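Long-range contacts in histone deacetylase complex subunit SAP18 (Mus musculus, PDB 4A6Q), which enhances transcriptional repression mediated by SIN3 and HDAC1 and serves as an auxiliary component of the splicing-dependent exon junction complex: residues Cys26-Arg31 against Ile58-Asp63; Leu30-Thr35 against Leu133-Thr138; Asp63-Glu68 against Ser119-Ser124; Thr85-Ala90 against Thr109-Lys114. All blocks are in the same frame, centred on the assembly; numbering follows the deposited sequence. Where two conformers were deposited one is given.

Interaction 1: residues Cys26-Arg31 against Ile58-Asp63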
loop_
_atom_site.group_PDB
_atom_site.type_symbol
_atom_site.label_atom_id
_atom_site.label_comp_id
_atom_site.label_asym_id
_atom_site.label_seq_id
_atom_site.Cartn_x
_atom_site.Cartn_y
_atom_site.Cartn_z
ATOM N N CYS A 26 -19.293 -2.454 -1.640
ATOM C CA CYS A 26 -19.116 -1.181 -0.959
ATOM C C CYS A 26 -17.620 -0.900 -0.843
ATOM O O CYS A 26 -16.831 -1.787 -0.522
ATOM C CB CYS A 26 -19.785 -1.239 0.406
ATOM S SG CYS A 26 -21.603 -1.443 0.280
ATOM N N PRO A 27 -17.209 0.347 -1.134
ATOM C CA PRO A 27 -15.779 0.637 -1.023
ATOM C C PRO A 27 -15.300 0.628 0.425
ATOM O O PRO A 27 -16.075 0.822 1.382
ATOM C CB PRO A 27 -15.655 2.046 -1.629
ATOM C CG PRO A 27 -17.001 2.661 -1.486
ATOM C CD PRO A 27 -18.019 1.512 -1.544
ATOM N N LEU A 28 -14.005 0.380 0.567
ATOM C CA LEU A 28 -13.332 0.462 1.834
ATOM C C LEU A 28 -12.776 1.872 2.019
ATOM O O LEU A 28 -12.538 2.593 1.041
ATOM C CB LEU A 28 -12.190 -0.562 1.895
ATOM C CG LEU A 28 -11.045 -0.468 0.888
ATOM C CD1 LEU A 28 -9.857 0.256 1.536
ATOM C CD2 LEU A 28 -10.610 -1.836 0.408
ATOM N N LEU A 29 -12.602 2.272 3.257
ATOM C CA LEU A 29 -11.990 3.561 3.556
ATOM C C LEU A 29 -10.513 3.299 3.809
ATOM O O LEU A 29 -10.144 2.626 4.775
ATOM C CB LEU A 29 -12.687 4.264 4.751
ATOM C CG LEU A 29 -12.311 5.751 4.953
ATOM C CD1 LEU A 29 -13.376 6.509 5.762
ATOM C CD2 LEU A 29 -10.972 5.878 5.639
ATOM N N LEU A 30 -9.671 3.842 2.931
ATOM C CA LEU A 30 -8.216 3.657 3.003
ATOM C C LEU A 30 -7.578 4.912 3.611
ATOM O O LEU A 30 -7.820 5.999 3.145
ATOM C CB LEU A 30 -7.700 3.469 1.586
ATOM C CG LEU A 30 -6.178 3.326 1.394
ATOM C CD1 LEU A 30 -5.716 2.042 2.070
ATOM C CD2 LEU A 30 -5.804 3.369 -0.070
ATOM N N ARG A 31 -6.769 4.731 4.652
ATOM C CA ARG A 31 -6.068 5.850 5.307
ATOM C C ARG A 31 -4.622 5.854 4.817
ATOM O O ARG A 31 -3.893 4.864 4.991
ATOM C CB ARG A 31 -6.127 5.676 6.826
ATOM C CG ARG A 31 -7.598 5.647 7.365
ATOM C CD ARG A 31 -7.646 5.408 8.871
ATOM N NE ARG A 31 -7.122 6.552 9.607
ATOM C CZ ARG A 31 -7.002 6.610 10.929
ATOM N NH1 ARG A 31 -7.360 5.574 11.690
ATOM N NH2 ARG A 31 -6.496 7.701 11.492
ATOM N N ILE A 58 -9.323 7.831 1.390
ATOM C CA ILE A 58 -9.769 7.510 0.031
ATOM C C ILE A 58 -10.775 6.362 0.103
ATOM O O ILE A 58 -10.607 5.462 0.898
ATOM C CB ILE A 58 -8.560 7.045 -0.827
ATOM C CG1 ILE A 58 -7.627 8.239 -1.080
ATOM C CG2 ILE A 58 -8.985 6.390 -2.142
ATOM C CD1 ILE A 58 -6.320 7.836 -1.789
ATOM N N TYR A 59 -11.857 6.454 -0.677
ATOM C CA TYR A 59 -12.744 5.313 -0.847
ATOM C C TYR A 59 -12.248 4.544 -2.056
ATOM O O TYR A 59 -12.133 5.111 -3.161
ATOM C CB TYR A 59 -14.165 5.787 -1.152
ATOM C CG TYR A 59 -14.925 6.347 0.010
ATOM C CD1 TYR A 59 -15.001 5.658 1.194
ATOM C CD2 TYR A 59 -15.546 7.584 -0.084
ATOM C CE1 TYR A 59 -15.720 6.179 2.284
ATOM C CE2 TYR A 59 -16.248 8.109 0.973
ATOM C CZ TYR A 59 -16.326 7.403 2.145
ATOM O OH TYR A 59 -17.027 7.934 3.202
ATOM N N THR A 60 -12.012 3.248 -1.899
ATOM C CA THR A 60 -11.476 2.447 -2.980
ATOM C C THR A 60 -11.868 0.998 -2.758
ATOM O O THR A 60 -12.740 0.709 -1.935
ATOM C CB THR A 60 -9.938 2.655 -3.121
ATOM O OG1 THR A 60 -9.464 2.088 -4.362
ATOM C CG2 THR A 60 -9.164 2.048 -1.929
ATOM N N TRP A 61 -11.226 0.095 -3.488
ATOM C CA TRP A 61 -11.538 -1.331 -3.448
ATOM C C TRP A 61 -10.244 -2.160 -3.356
ATOM O O TRP A 61 -9.155 -1.616 -3.485
ATOM C CB TRP A 61 -12.337 -1.747 -4.682
ATOM C CG TRP A 61 -13.712 -1.136 -4.744
ATOM C CD1 TRP A 61 -14.903 -1.693 -4.293
ATOM C CD2 TRP A 61 -14.043 0.145 -5.275
ATOM N NE1 TRP A 61 -15.938 -0.810 -4.524
ATOM C CE2 TRP A 61 -15.438 0.318 -5.125
ATOM C CE3 TRP A 61 -13.294 1.169 -5.883
ATOM C CZ2 TRP A 61 -16.099 1.471 -5.557
ATOM C CZ3 TRP A 61 -13.943 2.298 -6.296
ATOM C CH2 TRP A 61 -15.332 2.453 -6.130
HETATM N N MSE A 62 -10.362 -3.463 -3.101
HETATM C CA MSE A 62 -9.191 -4.332 -2.902
HETATM C C MSE A 62 -8.331 -4.497 -4.148
HETATM O O MSE A 62 -7.195 -4.939 -4.039
HETATM C CB MSE A 62 -9.621 -5.716 -2.375
HETATM C CG MSE A 62 -10.238 -5.671 -1.009
HETATM SE SE MSE A 62 -8.880 -5.205 0.270
HETATM C CE MSE A 62 -7.541 -6.552 -0.097
ATOM N N ASP A 63 -8.870 -4.166 -5.316
ATOM C CA ASP A 63 -8.081 -4.212 -6.565
ATOM C C ASP A 63 -7.539 -2.855 -6.971
ATOM O O ASP A 63 -7.090 -2.675 -8.123
ATOM C CB ASP A 63 -8.865 -4.926 -7.703
ATOM C CG ASP A 63 -10.088 -4.147 -8.185
ATOM O OD1 ASP A 63 -10.495 -3.157 -7.515
ATOM O OD2 ASP A 63 -10.646 -4.534 -9.235
#
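Two torsions set up this contact: chi1 of Trp-61, -66°, turns the indole beside its own backbone N and back under Pro-27, while chi1 of Leu-28, 61°, places CG between N and the carbonyl carbon, where its branches reach Thr-60 and Met-62. Over one face of the indole lies the proline, its CA 4.1 Å from the centroid of the five-membered ring and 23° off the normal, the geometry of a CH-pi contact; CB sits above the same face, nearer the rim. The rotation of the indole is further fixed by NE1, which is hydrogen-bonded to the backbone O of Thr-25. Without the indole, as with an alanine here, Pro-27 would probably lose the face it packs on and the Thr-25 carbonyl its N-H donor. Leu-28 lies alongside Thr-60, CD1 to CG2 4.0 Å; the Leu-28 and Met-62 side chains cross at about a right angle, with CD2 3.8 Å from SE of that selenomethionine. The Thr-60 methyl CG2 is also met by Leu-30 CD2, at 4.1 Å. On the opposite face of the sheet Leu-29 CD1 approaches Tyr-59 CE1. Backbone bonds set the register: Leu-30 N to Ile-58 O is 2.8 Å and nearly straight, Ile-58 N returns to Leu-30 O at 2.9 Å, and Leu-28 and Thr-60 exchange a second pair. Toward helix 66-76, Leu-30 touches Leu-69 and Ile-58 touches Leu-72. This is an antiparallel ladder joining edge strand 56-60 to strand 28-35 in the mixed sheet of a ubiquitin-like fold.

Interaction 2: residues Leu30-Thr35 against Leu133-Thr138. With IPA (isopropyl alcohol), chain B.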
loop_
_atom_site.group_PDB
_atom_site.type_symbol
_atom_site.label_atom_id
_atom_site.label_comp_id
_atom_site.label_asym_id
_atom_site.label_seq_id
_atom_site.Cartn_x
_atom_site.Cartn_y
_atom_site.Cartn_z
ATOM N N LEU A 30 -9.671 3.842 2.931
ATOM C CA LEU A 30 -8.216 3.657 3.003
ATOM C C LEU A 30 -7.578 4.912 3.611
ATOM O O LEU A 30 -7.820 5.999 3.145
ATOM C CB LEU A 30 -7.700 3.469 1.586
ATOM C CG LEU A 30 -6.178 3.326 1.394
ATOM C CD1 LEU A 30 -5.716 2.042 2.070
ATOM C CD2 LEU A 30 -5.804 3.369 -0.070
ATOM N N ARG A 31 -6.769 4.731 4.652
ATOM C CA ARG A 31 -6.068 5.850 5.307
ATOM C C ARG A 31 -4.622 5.854 4.817
ATOM O O ARG A 31 -3.893 4.864 4.991
ATOM C CB ARG A 31 -6.127 5.676 6.826
ATOM C CG ARG A 31 -7.598 5.647 7.365
ATOM C CD ARG A 31 -7.646 5.408 8.871
ATOM N NE ARG A 31 -7.122 6.552 9.607
ATOM C CZ ARG A 31 -7.002 6.610 10.929
ATOM N NH1 ARG A 31 -7.360 5.574 11.690
ATOM N NH2 ARG A 31 -6.496 7.701 11.492
ATOM N N VAL A 32 -4.241 6.941 4.154
ATOM C CA VAL A 32 -2.925 7.046 3.513
ATOM C C VAL A 32 -2.124 8.128 4.207
ATOM O O VAL A 32 -2.606 9.241 4.398
ATOM C CB VAL A 32 -3.111 7.454 2.045
ATOM C CG1 VAL A 32 -1.760 7.579 1.346
ATOM C CG2 VAL A 32 -3.974 6.417 1.325
ATOM N N PHE A 33 -0.917 7.778 4.631
ATOM C CA PHE A 33 -0.025 8.724 5.246
ATOM C C PHE A 33 1.104 8.933 4.271
ATOM O O PHE A 33 1.431 8.017 3.519
ATOM C CB PHE A 33 0.469 8.154 6.578
ATOM C CG PHE A 33 -0.662 7.906 7.557
ATOM C CD1 PHE A 33 -1.346 6.703 7.561
ATOM C CD2 PHE A 33 -1.067 8.906 8.436
ATOM C CE1 PHE A 33 -2.395 6.485 8.428
ATOM C CE2 PHE A 33 -2.108 8.692 9.322
ATOM C CZ PHE A 33 -2.797 7.486 9.295
ATOM N N THR A 34 1.650 10.133 4.267
ATOM C CA THR A 34 2.693 10.460 3.285
ATOM C C THR A 34 3.864 11.157 3.964
ATOM O O THR A 34 3.710 11.800 5.004
ATOM C CB THR A 34 2.172 11.356 2.099
ATOM O OG1 THR A 34 1.618 12.581 2.607
ATOM C CG2 THR A 34 1.079 10.639 1.285
ATOM N N THR A 35 5.045 11.012 3.367
ATOM C CA THR A 35 6.208 11.772 3.819
ATOM C C THR A 35 6.884 12.457 2.652
ATOM O O THR A 35 6.693 12.074 1.494
ATOM C CB THR A 35 7.287 10.887 4.501
ATOM O OG1 THR A 35 7.937 10.073 3.500
ATOM C CG2 THR A 35 6.686 10.001 5.559
ATOM N N LEU A 133 -1.792 2.729 4.711
ATOM C CA LEU A 133 -0.821 2.803 3.609
ATOM C C LEU A 133 0.106 3.981 3.823
ATOM O O LEU A 133 -0.344 5.071 4.161
ATOM C CB LEU A 133 -1.582 2.991 2.300
ATOM C CG LEU A 133 -0.825 2.703 1.015
ATOM C CD1 LEU A 133 -0.473 1.198 0.897
ATOM C CD2 LEU A 133 -1.742 3.122 -0.147
ATOM N N ASP A 134 1.417 3.766 3.672
ATOM C CA ASP A 134 2.377 4.857 3.885
ATOM C C ASP A 134 3.102 5.084 2.574
ATOM O O ASP A 134 3.603 4.135 1.972
ATOM C CB ASP A 134 3.396 4.456 4.966
ATOM C CG ASP A 134 4.103 5.642 5.565
ATOM O OD1 ASP A 134 3.443 6.480 6.187
ATOM O OD2 ASP A 134 5.345 5.736 5.475
ATOM N N ILE A 135 3.165 6.320 2.114
ATOM C CA ILE A 135 3.833 6.602 0.842
ATOM C C ILE A 135 4.932 7.623 1.062
ATOM O O ILE A 135 4.668 8.743 1.474
ATOM C CB ILE A 135 2.846 7.147 -0.213
ATOM C CG1 ILE A 135 1.611 6.256 -0.302
ATOM C CG2 ILE A 135 3.562 7.308 -1.567
ATOM C CD1 ILE A 135 0.563 6.831 -1.261
ATOM N N ALA A 136 6.172 7.230 0.796
ATOM C CA ALA A 136 7.289 8.144 0.897
ATOM C C ALA A 136 7.507 8.736 -0.498
ATOM O O ALA A 136 7.779 7.995 -1.452
ATOM C CB ALA A 136 8.542 7.401 1.365
ATOM N N ILE A 137 7.355 10.050 -0.623
ATOM C CA ILE A 137 7.434 10.697 -1.939
ATOM C C ILE A 137 8.785 11.391 -2.006
ATOM O O ILE A 137 9.160 12.119 -1.080
ATOM C CB ILE A 137 6.309 11.712 -2.111
ATOM C CG1 ILE A 137 4.953 11.029 -1.888
ATOM C CG2 ILE A 137 6.352 12.336 -3.534
ATOM C CD1 ILE A 137 3.752 11.990 -1.898
ATOM N N THR A 138 9.528 11.160 -3.085
ATOM C CA THR A 138 10.833 11.797 -3.246
ATOM C C THR A 138 10.924 12.452 -4.621
ATOM O O THR A 138 10.253 12.053 -5.554
ATOM C CB THR A 138 11.993 10.820 -3.050
ATOM O OG1 THR A 138 11.815 9.680 -3.886
ATOM C CG2 THR A 138 12.106 10.352 -1.593
HETATM C C1 IPA B . 3.399 15.065 0.753
HETATM C C2 IPA B . 3.819 15.494 2.154
HETATM C C3 IPA B . 2.855 16.569 2.645
HETATM O O2 IPA B . 3.766 14.392 3.044
HETATM O O HOH W 1 9.682 10.899 1.420
#
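Thr-35 OG1 is gripped by two hydrogen bonds: its protein partner is Arg-39 O, and it accepts at 2.8 Å from a water that donates again to Ile-137 O, 2.8 Å away, bridging the two strands. This bridge lies at the end of a five-bond parallel ladder, running from Leu-133 N on Arg-31 O to Ile-137 N on Thr-35 O, between neighbouring strands of the ubiquitin-like sheet; the short strand axes diverge by only 25°. Phe-33 N donates to Leu-133 O at 2.8 Å and Phe-33 O receives Ile-135 N, so both polar backbone atoms of this residue are used by strand 132-138. On one face the buried Asp-134 carboxylate sets OD1 3.4 Å from Phe-33 CB; its oxygens are satisfied by His-41 ND1 at OD1 and His-40 ND1 at OD2, and the Phe-33 ring stands edge-to-face with Phe-46 and Tyr-132. On the other face Thr-34 lies side by side with Ile-135, its methyl CG2 4.2 Å from Ile-135 CB, while its OG1 shares a 2.8 Å hydrogen bond with O2 of an isopropyl alcohol, most likely carried over from crystallisation. A glycine at Thr-34 would probably leave Ile-135 CB without this methyl neighbour and the alcohol without its protein hydroxyl. Leu-133 and Ile-135, on this same face, meet helix 66-76. There Leu-30 CD2 meets Leu-133 CD2 at 4.1 Å, and Val-32 CG1, put anti to the backbone N by a chi1 of 180°, comes within 3.6 Å of Ile-135 CD1.

Interaction 3: residues Asp63-Glu68 against Ser119-Ser124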
loop_
_atom_site.group_PDB
_atom_site.type_symbol
_atom_site.label_atom_id
_atom_site.label_comp_id
_atom_site.label_asym_id
_atom_site.label_seq_id
_atom_site.Cartn_x
_atom_site.Cartn_y
_atom_site.Cartn_z
ATOM N N ASP A 63 -8.870 -4.166 -5.316
ATOM C CA ASP A 63 -8.081 -4.212 -6.565
ATOM C C ASP A 63 -7.539 -2.855 -6.971
ATOM O O ASP A 63 -7.090 -2.675 -8.123
ATOM C CB ASP A 63 -8.865 -4.926 -7.703
ATOM C CG ASP A 63 -10.088 -4.147 -8.185
ATOM O OD1 ASP A 63 -10.495 -3.157 -7.515
ATOM O OD2 ASP A 63 -10.646 -4.534 -9.235
ATOM N N ALA A 64 -7.549 -1.901 -6.037
ATOM C CA ALA A 64 -6.863 -0.640 -6.274
ATOM C C ALA A 64 -5.374 -0.908 -6.596
ATOM O O ALA A 64 -4.705 -1.667 -5.891
ATOM C CB ALA A 64 -6.972 0.253 -5.064
ATOM N N THR A 65 -4.863 -0.232 -7.625
ATOM C CA THR A 65 -3.435 -0.362 -8.024
ATOM C C THR A 65 -2.612 0.801 -7.519
ATOM O O THR A 65 -3.142 1.869 -7.176
ATOM C CB THR A 65 -3.271 -0.398 -9.540
ATOM O OG1 THR A 65 -3.675 0.861 -10.092
ATOM C CG2 THR A 65 -4.137 -1.524 -10.139
ATOM N N LEU A 66 -1.301 0.593 -7.463
ATOM C CA LEU A 66 -0.454 1.698 -7.023
ATOM C C LEU A 66 -0.640 2.953 -7.898
ATOM O O LEU A 66 -0.654 4.096 -7.372
ATOM C CB LEU A 66 1.030 1.287 -6.994
ATOM C CG LEU A 66 1.343 0.124 -6.074
ATOM C CD1 LEU A 66 2.847 -0.005 -5.959
ATOM C CD2 LEU A 66 0.691 0.255 -4.693
ATOM N N LYS A 67 -0.764 2.800 -9.218
ATOM C CA LYS A 67 -0.958 3.947 -10.115
ATOM C C LYS A 67 -2.269 4.681 -9.873
ATOM O O LYS A 67 -2.351 5.907 -9.892
ATOM C CB LYS A 67 -0.916 3.509 -11.588
ATOM C CG LYS A 67 0.407 3.669 -12.306
ATOM C CD LYS A 67 1.093 5.032 -12.143
ATOM C CE LYS A 67 2.352 5.070 -13.006
ATOM N NZ LYS A 67 3.063 6.388 -13.025
ATOM N N GLU A 68 -3.324 3.913 -9.586
ATOM C CA GLU A 68 -4.605 4.516 -9.283
ATOM C C GLU A 68 -4.485 5.388 -8.046
ATOM O O GLU A 68 -5.053 6.483 -7.956
ATOM C CB GLU A 68 -5.646 3.404 -9.048
ATOM C CG GLU A 68 -7.031 3.887 -8.752
ATOM C CD GLU A 68 -8.059 2.758 -8.665
ATOM O OE1 GLU A 68 -7.666 1.568 -8.709
ATOM O OE2 GLU A 68 -9.269 3.101 -8.633
ATOM N N SER A 119 0.651 -1.861 -11.734
ATOM C CA SER A 119 -0.615 -2.592 -11.613
ATOM C C SER A 119 -0.695 -3.441 -10.348
ATOM O O SER A 119 -1.610 -4.271 -10.198
ATOM C CB SER A 119 -0.807 -3.504 -12.824
ATOM O OG SER A 119 0.150 -4.542 -12.810
HETATM N N MSE A 120 0.268 -3.290 -9.460
HETATM C CA MSE A 120 0.213 -3.984 -8.197
HETATM C C MSE A 120 -0.982 -3.540 -7.359
HETATM O O MSE A 120 -1.189 -2.352 -7.127
HETATM C CB MSE A 120 1.509 -3.758 -7.414
HETATM C CG MSE A 120 1.459 -4.364 -6.029
HETATM SE SE MSE A 120 3.084 -4.020 -5.076
HETATM C CE MSE A 120 4.239 -5.148 -6.092
ATOM N N THR A 121 -1.750 -4.512 -6.865
ATOM C CA THR A 121 -2.970 -4.195 -6.143
ATOM C C THR A 121 -2.848 -4.401 -4.658
ATOM O O THR A 121 -1.987 -5.150 -4.157
ATOM C CB THR A 121 -4.116 -5.127 -6.580
ATOM O OG1 THR A 121 -3.751 -6.466 -6.306
ATOM C CG2 THR A 121 -4.421 -4.973 -8.071
ATOM N N LEU A 122 -3.726 -3.723 -3.922
ATOM C CA LEU A 122 -3.806 -3.975 -2.485
ATOM C C LEU A 122 -4.001 -5.459 -2.167
ATOM O O LEU A 122 -3.306 -6.022 -1.293
ATOM C CB LEU A 122 -4.924 -3.143 -1.856
ATOM C CG LEU A 122 -4.779 -1.619 -1.943
ATOM C CD1 LEU A 122 -6.065 -0.982 -1.437
ATOM C CD2 LEU A 122 -3.598 -1.065 -1.164
ATOM N N GLN A 123 -4.912 -6.115 -2.862
ATOM C CA GLN A 123 -5.165 -7.529 -2.556
ATOM C C GLN A 123 -3.963 -8.454 -2.810
ATOM O O GLN A 123 -3.751 -9.423 -2.059
ATOM C CB GLN A 123 -6.434 -8.025 -3.252
ATOM C CG GLN A 123 -6.315 -8.027 -4.771
ATOM C CD GLN A 123 -7.599 -8.312 -5.485
ATOM O OE1 GLN A 123 -8.658 -8.472 -4.853
ATOM N NE2 GLN A 123 -7.531 -8.362 -6.816
ATOM N N SER A 124 -3.160 -8.129 -3.820
ATOM C CA SER A 124 -1.987 -8.942 -4.127
ATOM C C SER A 124 -0.992 -8.913 -2.971
ATOM O O SER A 124 -0.182 -9.831 -2.809
ATOM C CB SER A 124 -1.301 -8.507 -5.429
ATOM O OG SER A 124 -0.640 -7.258 -5.309
#
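Helix 66-76 begins here, with Thr-65 as its N-cap, and the loop 119-124 runs across it through a single backbone bridge. In the cap, Thr-65 OG1 accepts from Glu-68 N at 3.1 Å; a chi1 of 65°, with OG1 between the backbone N and the carbonyl carbon, turns the hydroxyl toward the first turn of the helix. The bridge pairs Thr-65 with Thr-121, their CA atoms 4.3 Å apart. On its two flanks Leu-122 N donates to Ala-64 O and Leu-66 N to Met-120 O, each 3.0 Å long, with the second bent to 136° at the hydrogen. Leu-66 and the selenomethionine Met-120 lie alongside each other and point the same way, Leu-66 CG 4.1 Å from Met-120 CB, and both also touch Ile-106 of strand 101-110. Ala-64 CB packs on Leu-122 CD1 at 3.9 Å, while the methyl CG2 of Thr-121 rests 3.5 Å from Asp-63 O. Thr-121 makes an ST motif of its own, OG1 accepting from Ser-124 N, and Glu-17 is a second partner of that hydroxyl. Two backbone N-H groups at the start of the helix therefore have acceptors outside the helical ladder: Glu-68 N uses the cap hydroxyl and Leu-66 N the loop carbonyl. The partial positive charge of this helix end is thus likely to be met by oxygens on both sides of the junction.

Interaction 4: residues Thr85-Ala90 against Thr109-Lys114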
loop_
_atom_site.group_PDB
_atom_site.type_symbol
_atom_site.label_atom_id
_atom_site.label_comp_id
_atom_site.label_asym_id
_atom_site.label_seq_id
_atom_site.Cartn_x
_atom_site.Cartn_y
_atom_site.Cartn_z
ATOM N N THR A 85 9.026 12.023 -10.265
ATOM C CA THR A 85 8.754 11.951 -8.831
ATOM C C THR A 85 8.512 10.499 -8.452
ATOM O O THR A 85 7.801 9.793 -9.144
ATOM C CB THR A 85 7.518 12.811 -8.482
ATOM O OG1 THR A 85 7.818 14.182 -8.788
ATOM C CG2 THR A 85 7.223 12.709 -6.992
ATOM N N HIS A 86 9.112 10.061 -7.339
ATOM C CA HIS A 86 9.089 8.661 -6.946
ATOM C C HIS A 86 8.168 8.456 -5.752
ATOM O O HIS A 86 8.193 9.214 -4.790
ATOM C CB HIS A 86 10.519 8.259 -6.573
ATOM C CG HIS A 86 10.718 6.801 -6.315
ATOM N ND1 HIS A 86 10.612 6.234 -5.061
ATOM C CD2 HIS A 86 11.131 5.804 -7.139
ATOM C CE1 HIS A 86 10.889 4.941 -5.138
ATOM N NE2 HIS A 86 11.224 4.660 -6.383
ATOM N N PHE A 87 7.298 7.462 -5.876
ATOM C CA PHE A 87 6.378 7.111 -4.792
ATOM C C PHE A 87 6.673 5.727 -4.263
ATOM O O PHE A 87 6.517 4.742 -4.987
ATOM C CB PHE A 87 4.953 7.124 -5.344
ATOM C CG PHE A 87 4.510 8.456 -5.878
ATOM C CD1 PHE A 87 4.870 8.858 -7.176
ATOM C CD2 PHE A 87 3.716 9.302 -5.104
ATOM C CE1 PHE A 87 4.432 10.090 -7.679
ATOM C CE2 PHE A 87 3.282 10.520 -5.601
ATOM C CZ PHE A 87 3.652 10.924 -6.891
ATOM N N ASN A 88 7.123 5.629 -3.012
ATOM C CA ASN A 88 7.464 4.345 -2.434
ATOM C C ASN A 88 6.386 3.927 -1.455
ATOM O O ASN A 88 6.142 4.611 -0.475
ATOM C CB ASN A 88 8.792 4.469 -1.680
ATOM C CG ASN A 88 9.391 3.129 -1.319
ATOM O OD1 ASN A 88 8.907 2.417 -0.436
ATOM N ND2 ASN A 88 10.499 2.805 -1.964
ATOM N N PHE A 89 5.711 2.823 -1.754
ATOM C CA PHE A 89 4.556 2.388 -0.935
ATOM C C PHE A 89 4.934 1.314 0.083
ATOM O O PHE A 89 5.670 0.358 -0.248
ATOM C CB PHE A 89 3.488 1.750 -1.830
ATOM C CG PHE A 89 2.694 2.709 -2.670
ATOM C CD1 PHE A 89 3.242 3.288 -3.807
ATOM C CD2 PHE A 89 1.362 2.990 -2.338
ATOM C CE1 PHE A 89 2.474 4.146 -4.619
ATOM C CE2 PHE A 89 0.598 3.848 -3.159
ATOM C CZ PHE A 89 1.164 4.417 -4.273
ATOM N N ALA A 90 4.341 1.410 1.271
ATOM C CA ALA A 90 4.489 0.393 2.296
ATOM C C ALA A 90 3.154 0.202 2.997
ATOM O O ALA A 90 2.389 1.154 3.101
ATOM C CB ALA A 90 5.536 0.805 3.314
ATOM N N THR A 109 6.190 3.562 -7.722
ATOM C CA THR A 109 5.816 4.087 -9.031
ATOM C C THR A 109 6.538 5.423 -9.237
ATOM O O THR A 109 7.130 5.988 -8.319
ATOM C CB THR A 109 4.324 4.373 -9.135
ATOM O OG1 THR A 109 3.957 5.356 -8.172
ATOM C CG2 THR A 109 3.463 3.132 -8.946
HETATM N N MSE A 110 6.492 5.927 -10.475
HETATM C CA MSE A 110 7.122 7.184 -10.801
HETATM C C MSE A 110 6.234 7.987 -11.740
HETATM O O MSE A 110 5.674 7.445 -12.687
HETATM C CB MSE A 110 8.455 6.900 -11.467
HETATM C CG MSE A 110 9.098 8.109 -11.973
HETATM SE SE MSE A 110 10.837 7.608 -12.513
HETATM C CE MSE A 110 11.678 7.541 -10.744
ATOM N N SER A 111 6.094 9.274 -11.456
ATOM C CA SER A 111 5.293 10.153 -12.302
ATOM C C SER A 111 5.786 10.179 -13.734
ATOM O O SER A 111 6.950 10.432 -13.971
ATOM C CB SER A 111 5.330 11.575 -11.754
ATOM O OG SER A 111 4.568 11.645 -10.579
ATOM N N GLY A 112 4.887 9.911 -14.678
ATOM C CA GLY A 112 5.242 10.042 -16.091
ATOM C C GLY A 112 6.027 8.869 -16.638
ATOM O O GLY A 112 6.536 8.929 -17.754
ATOM N N ARG A 113 6.139 7.794 -15.864
ATOM C CA ARG A 113 6.938 6.649 -16.302
ATOM C C ARG A 113 6.188 5.353 -16.004
ATOM O O ARG A 113 5.561 5.218 -14.942
ATOM C CB ARG A 113 8.330 6.638 -15.653
ATOM C CG ARG A 113 9.282 5.575 -16.238
ATOM C CD ARG A 113 10.699 5.653 -15.662
ATOM N NE ARG A 113 11.515 4.499 -16.053
ATOM C CZ ARG A 113 12.442 4.517 -17.010
ATOM N NH1 ARG A 113 12.686 5.637 -17.682
ATOM N NH2 ARG A 113 13.135 3.416 -17.290
ATOM N N LYS A 114 6.218 4.418 -16.945
ATOM C CA LYS A 114 5.619 3.107 -16.716
ATOM C C LYS A 114 6.616 2.257 -15.961
ATOM O O LYS A 114 7.800 2.246 -16.271
ATOM C CB LYS A 114 5.256 2.439 -18.045
#
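Phe-87 and Thr-109 form the hydrogen-bonded pair of this contact, with Phe-87 N to Thr-109 O at 2.9 Å and 177°, and Thr-109 N back to Phe-87 O at 3.0 Å. Their side chains cross on the face of the sheet that meets helix 66-76, where Thr-109 OG1 is 3.5 Å from Phe-87 CB and also lies at the edge of the Phe-89 ring. A chi1 of 61° puts that hydroxyl between the backbone N and the carbonyl carbon, directed to the two phenylalanines. In one of the two conformers of Ser-111, OG comes to the edge of the Phe-87 ring, in its plane, 3.3 Å from CE1. The polar partner of this hydroxyl is Ala-80 O, a bond likely to hold that conformer beside the ring. Across the sheet from these groups, His-86 and the selenomethionine Met-110 cross at about a right angle; in one of two Met-110 conformers CE lies at the imidazole edge. Strands 86-94 and 101-110 make the beta hairpin that ends the mixed sheet, and the contact lies at the open end of that hairpin, far from its connecting loop. The ladder finishes with Ser-111 N on Thr-85 O, 2.9 Å, after which a type II turn from Met-110 to Arg-113 takes the chain away. Gly-112, with phi 80°, supplies the positive-phi position of the turn. Farther out, Lys-67 NZ from helix 66-76 bonds Met-110 O, and Leu-66 and Thr-70 of that helix pack on Thr-109. Thr-85 OG1 is bonded to Lys-82 O, within the loop that leads into strand 86-94.

How the interactions relate
Interactions 1, 2 and 4 lie in one mixed sheet, ordered 56-60, 28-35, 132-138, 86-94 and 101-110. Interaction 1 joins one outermost strand to 28-35, interaction 2 shares Leu-30 and Arg-31 with it and continues to 132-138, and interaction 4 pairs the two strands at the far side, its centre about 20 Å from that of interaction 1. Interaction 3, at the start of helix 66-76, touches both interaction 1 and interaction 4. Along the chain, interactions 1 and 2 start from the same stretch; interaction 1 closes before 3 and 4 open, and 4 is nested within 3, and 3 within 2. The first and last strands thus pair side by side within the sheet, closing the loop that holds helix and hairpin.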